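Local structure of deseasin MCP-01 (Pseudoalteromonas sp., 3VV3) at residues T107-T112 / V168-W173; N221-A226 / P274-A279. The protein hydrolyses peptide bonds as a serine protease of the subtilisin family and is able to degrade collagen. One frame throughout, in Å; residues are numbered along the deposited sequence.

Contacts 1 and 2 illustrate how a subtilisin-type domain lays buried helices on one parallel sheet. Along the chain they come in series, 107-112 / 168-173 closing before 221-226 / 274-279 opens, and their centres lie about 9 Å apart. Each pairs a helix with a strand of the same sheet: 105-114 with 166-171, and 269-284 with 222-228, strand 195-199 lying between the two. The contacts also touch directly, Asn170 ND2 coming within 3.1 Å of Pro274 CA and Thr112 CG2 within 3.5 Å of His275 CD2. The two helices, which probably carry the histidine and serine of a Ser-His-Asp triad, thus pack together over their shared sheet.

Contact 1: T107-T112 / V168-W173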
loop_
_atom_site.group_PDB
_atom_site.type_symbol
_atom_site.label_atom_id
_atom_site.label_comp_id
_atom_site.label_asym_id
_atom_site.label_seq_id
_atom_site.Cartn_x
_atom_site.Cartn_y
_atom_site.Cartn_z
ATOM N N THR A 107 11.192 -4.686 4.274
ATOM C CA THR A 107 12.326 -5.153 3.482
ATOM C C THR A 107 12.499 -4.278 2.253
ATOM O O THR A 107 13.621 -3.988 1.827
ATOM C CB THR A 107 12.131 -6.613 3.076
ATOM O OG1 THR A 107 12.066 -7.411 4.262
ATOM C CG2 THR A 107 13.290 -7.107 2.186
ATOM N N HIS A 108 11.374 -3.842 1.697
ATOM C CA HIS A 108 11.396 -2.965 0.535
ATOM C C HIS A 108 12.076 -1.634 0.871
ATOM O O HIS A 108 12.991 -1.197 0.159
ATOM C CB HIS A 108 9.970 -2.753 0.003
ATOM C CG HIS A 108 9.927 -2.214 -1.393
ATOM N ND1 HIS A 108 10.045 -0.870 -1.674
ATOM C CD2 HIS A 108 9.783 -2.843 -2.586
ATOM C CE1 HIS A 108 9.975 -0.691 -2.984
ATOM N NE2 HIS A 108 9.817 -1.870 -3.559
ATOM N N VAL A 109 11.654 -0.991 1.958
ATOM C CA VAL A 109 12.269 0.275 2.331
ATOM C C VAL A 109 13.743 0.060 2.699
ATOM O O VAL A 109 14.592 0.895 2.385
ATOM C CB VAL A 109 11.494 1.034 3.447
ATOM C CG1 VAL A 109 10.036 1.234 3.041
ATOM C CG2 VAL A 109 11.567 0.306 4.764
ATOM N N SER A 110 14.048 -1.065 3.346
ATOM C CA SER A 110 15.440 -1.372 3.679
ATOM C C SER A 110 16.347 -1.445 2.446
ATOM O O SER A 110 17.466 -0.922 2.452
ATOM C CB SER A 110 15.532 -2.666 4.500
ATOM O OG SER A 110 14.865 -2.520 5.745
ATOM N N GLY A 111 15.863 -2.088 1.387
ATOM C CA GLY A 111 16.626 -2.200 0.146
ATOM C C GLY A 111 16.898 -0.857 -0.514
ATOM O O GLY A 111 17.933 -0.655 -1.145
ATOM N N THR A 112 15.973 0.080 -0.364
ATOM C CA THR A 112 16.181 1.419 -0.908
ATOM C C THR A 112 17.266 2.168 -0.128
ATOM O O THR A 112 18.101 2.865 -0.701
ATOM C CB THR A 112 14.854 2.200 -0.930
ATOM O OG1 THR A 112 13.954 1.549 -1.837
ATOM C CG2 THR A 112 15.061 3.667 -1.364
ATOM N N VAL A 168 19.770 7.877 12.330
ATOM C CA VAL A 168 18.708 8.013 11.330
ATOM C C VAL A 168 17.654 6.940 11.534
ATOM O O VAL A 168 17.982 5.757 11.655
ATOM C CB VAL A 168 19.242 7.887 9.883
ATOM C CG1 VAL A 168 18.080 8.031 8.883
ATOM C CG2 VAL A 168 20.334 8.924 9.600
ATOM N N LEU A 169 16.391 7.359 11.593
ATOM C CA LEU A 169 15.270 6.429 11.645
ATOM C C LEU A 169 14.390 6.616 10.424
ATOM O O LEU A 169 14.045 7.747 10.055
ATOM C CB LEU A 169 14.424 6.649 12.901
ATOM C CG LEU A 169 15.130 6.338 14.209
ATOM C CD1 LEU A 169 14.216 6.706 15.375
ATOM C CD2 LEU A 169 15.515 4.858 14.235
ATOM N N ASN A 170 14.032 5.499 9.804
ATOM C CA ASN A 170 13.109 5.507 8.683
ATOM C C ASN A 170 11.710 5.123 9.147
ATOM O O ASN A 170 11.502 4.035 9.705
ATOM C CB ASN A 170 13.582 4.535 7.609
ATOM C CG ASN A 170 12.709 4.575 6.381
ATOM O OD1 ASN A 170 11.668 3.916 6.314
ATOM N ND2 ASN A 170 13.113 5.366 5.414
ATOM N N ASN A 171 10.751 6.016 8.920
ATOM C CA ASN A 171 9.377 5.791 9.348
ATOM C C ASN A 171 8.399 5.888 8.191
ATOM O O ASN A 171 7.758 6.926 7.992
ATOM C CB ASN A 171 9.011 6.775 10.459
ATOM C CG ASN A 171 9.961 6.681 11.634
ATOM O OD1 ASN A 171 10.961 7.408 11.708
ATOM N ND2 ASN A 171 9.681 5.757 12.536
ATOM N N SER A 172 8.326 4.805 7.421
ATOM C CA SER A 172 7.438 4.712 6.259
ATOM C C SER A 172 6.081 4.183 6.684
ATOM O O SER A 172 5.654 3.100 6.265
ATOM C CB SER A 172 8.050 3.800 5.196
ATOM O OG SER A 172 9.207 4.395 4.626
ATOM N N TRP A 173 5.423 4.947 7.546
ATOM C CA TRP A 173 4.137 4.570 8.106
ATOM C C TRP A 173 3.430 5.820 8.587
ATOM O O TRP A 173 4.050 6.868 8.752
ATOM C CB TRP A 173 4.293 3.568 9.265
ATOM C CG TRP A 173 5.231 3.998 10.384
ATOM C CD1 TRP A 173 6.578 3.762 10.459
ATOM C CD2 TRP A 173 4.883 4.703 11.587
ATOM N NE1 TRP A 173 7.088 4.289 11.625
ATOM C CE2 TRP A 173 6.069 4.868 12.334
ATOM C CE3 TRP A 173 3.688 5.213 12.101
ATOM C CZ2 TRP A 173 6.096 5.530 13.561
ATOM C CZ3 TRP A 173 3.716 5.865 13.331
ATOM C CH2 TRP A 173 4.910 6.019 14.039
#
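Val109 packs against Asn170 and Ser172 in a small, buried helix-on-sheet contact near the centre of the chain, where helix 105-114 meets the C-terminal end of strand 166-171. A single branched side chain does the helix's share, dividing its two methyls between two polar groups. CG1 of Val109, anti to the carbonyl carbon (chi1 -55°), meets the serine, 3.6 Å from Ser172 OG, with Ser172 CB alongside. Its other methyl, CG2, stands between the backbone N and the carbonyl carbon and reaches 3.9 Å from Asn170 OD1, the two side chains crossing obliquely. With CG anti to the backbone N (chi1 -176°), the amide of Asn170 reaches out from the strand toward the helix, and OD1 is the amide atom that Val109 meets. The contact is therefore one of van der Waals packing, and the serine hydroxyl has its partner outside the two segments. Ser172 OG is hydrogen-bonded with the carbonyl oxygen of Ser270; Asn170 OD1 also lies 3.0 Å from Ser172 OG. Ser172 sits at the centre of an inverse gamma turn where the chain leaves the strand, a region that lines the substrate cleft in subtilisins and probably does so here. It also touches Asp50, which with Ser270 and the first residue of helix 105-114 has the geometry of a catalytic triad. Around the contact, Val48 of strand 45-50 lies against Val109, while Thr273, Pro274 and Ala277 of helix 269-284 close over Asn170.

Contact 2: N221-A226 / P274-A279; sequences NVLSIA and PHVAGA
Val276 meets Ile225 and Leu223 through aliphatic carbons alone, one helix residue received by two strand residues. Its CG1 comes 3.6 Å from Leu223 CD2, and its CG2 lies 3.7 Å from Ile225 CD1, both pairs reaching toward each other tip to tip. Val276 serves both partners because CG1 is anti to the backbone N (chi1 177°), which leaves CG2 beside that N and turned to the isoleucine. Ile225 offers more than its end: its CG1 and CG2 also stand within 3.9 Å of Val276 CG2. Replacing Ile225 by an alanine would probably leave Val276 CG2 without the isoleucine carbons that now meet it and open a gap between helix and strand. Leu223 and Ile225, two apart on strand 222-228, face the helix together, whereas the intervening Ser224 hydroxyl is hydrogen-bonded with the Ser215 carbonyl. Backbone bonds with Ala198 fix the strand's place beside 195-199. Farther out, Met247 touches Ile225, Ala249 touches Val276, and Leu299 of helix 292-301 adjoins Leu223. Such apolar packing of a buried helix on a parallel sheet belongs to the alpha/beta subtilisin fold, in which the helix probably bearing the catalytic serine runs through the core.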
loop_
_atom_site.group_PDB
_atom_site.type_symbol
_atom_site.label_atom_id
_atom_site.label_comp_id
_atom_site.label_asym_id
_atom_site.label_seq_id
_atom_site.Cartn_x
_atom_site.Cartn_y
_atom_site.Cartn_z
ATOM N N ASN A 221 13.435 17.492 14.769
ATOM C CA ASN A 221 14.194 16.417 14.121
ATOM C C ASN A 221 13.343 15.561 13.181
ATOM O O ASN A 221 13.831 14.595 12.597
ATOM C CB ASN A 221 14.883 15.521 15.154
ATOM C CG ASN A 221 13.892 14.795 16.037
ATOM O OD1 ASN A 221 12.849 15.345 16.395
ATOM N ND2 ASN A 221 14.211 13.555 16.395
ATOM N N VAL A 222 12.070 15.908 13.040
ATOM C CA VAL A 222 11.215 15.217 12.077
ATOM C C VAL A 222 11.444 15.793 10.682
ATOM O O VAL A 222 11.367 17.007 10.487
ATOM C CB VAL A 222 9.717 15.340 12.458
ATOM C CG1 VAL A 222 8.817 14.851 11.327
ATOM C CG2 VAL A 222 9.427 14.578 13.760
ATOM N N LEU A 223 11.742 14.923 9.720
ATOM C CA LEU A 223 11.937 15.345 8.341
ATOM C C LEU A 223 10.870 14.641 7.503
ATOM O O LEU A 223 10.899 13.427 7.354
ATOM C CB LEU A 223 13.357 15.002 7.879
ATOM C CG LEU A 223 13.733 15.204 6.405
ATOM C CD1 LEU A 223 13.401 16.611 5.928
ATOM C CD2 LEU A 223 15.206 14.891 6.184
ATOM N N SER A 224 9.909 15.416 7.000
ATOM C CA SER A 224 8.696 14.880 6.376
ATOM C C SER A 224 8.818 14.909 4.871
ATOM O O SER A 224 9.118 15.957 4.290
ATOM C CB SER A 224 7.453 15.697 6.780
ATOM O OG SER A 224 7.229 15.621 8.169
ATOM N N ILE A 225 8.545 13.773 4.237
ATOM C CA ILE A 225 8.911 13.590 2.833
ATOM C C ILE A 225 7.718 13.337 1.904
ATOM O O ILE A 225 6.939 12.414 2.125
ATOM C CB ILE A 225 9.925 12.433 2.702
ATOM C CG1 ILE A 225 11.154 12.706 3.588
ATOM C CG2 ILE A 225 10.310 12.216 1.247
ATOM C CD1 ILE A 225 11.794 14.059 3.341
ATOM N N ALA A 226 7.586 14.171 0.872
ATOM C CA ALA A 226 6.612 13.940 -0.195
ATOM C C ALA A 226 7.267 13.095 -1.274
ATOM O O ALA A 226 8.502 12.996 -1.338
ATOM C CB ALA A 226 6.120 15.275 -0.778
ATOM N N PRO A 274 12.714 6.293 2.421
ATOM C CA PRO A 274 14.027 5.633 2.510
ATOM C C PRO A 274 15.093 6.177 1.554
ATOM O O PRO A 274 16.272 5.979 1.832
ATOM C CB PRO A 274 13.710 4.156 2.214
ATOM C CG PRO A 274 12.436 4.199 1.425
ATOM C CD PRO A 274 11.652 5.335 2.053
ATOM N N HIS A 275 14.721 6.847 0.462
ATOM C CA HIS A 275 15.750 7.548 -0.309
ATOM C C HIS A 275 16.388 8.617 0.577
ATOM O O HIS A 275 17.615 8.794 0.584
ATOM C CB HIS A 275 15.184 8.184 -1.587
ATOM C CG HIS A 275 14.823 7.189 -2.647
ATOM N ND1 HIS A 275 15.705 6.783 -3.630
ATOM C CD2 HIS A 275 13.675 6.504 -2.865
ATOM C CE1 HIS A 275 15.111 5.897 -4.410
ATOM N NE2 HIS A 275 13.877 5.713 -3.967
ATOM N N VAL A 276 15.543 9.322 1.332
ATOM C CA VAL A 276 16.017 10.378 2.224
ATOM C C VAL A 276 16.775 9.820 3.434
ATOM O O VAL A 276 17.852 10.327 3.789
ATOM C CB VAL A 276 14.868 11.306 2.685
ATOM C CG1 VAL A 276 15.390 12.347 3.674
ATOM C CG2 VAL A 276 14.227 11.986 1.476
ATOM N N ALA A 277 16.239 8.775 4.059
ATOM C CA ALA A 277 16.952 8.146 5.166
ATOM C C ALA A 277 18.294 7.603 4.679
ATOM O O ALA A 277 19.327 7.751 5.348
ATOM C CB ALA A 277 16.119 7.029 5.798
ATOM N N GLY A 278 18.284 6.982 3.507
ATOM C CA GLY A 278 19.514 6.498 2.898
ATOM C C GLY A 278 20.488 7.631 2.633
ATOM O O GLY A 278 21.683 7.512 2.923
ATOM N N ALA A 279 19.989 8.735 2.081
ATOM C CA ALA A 279 20.848 9.885 1.827
ATOM C C ALA A 279 21.435 10.445 3.128
ATOM O O ALA A 279 22.602 10.832 3.168
ATOM C CB ALA A 279 20.104 10.968 1.054
#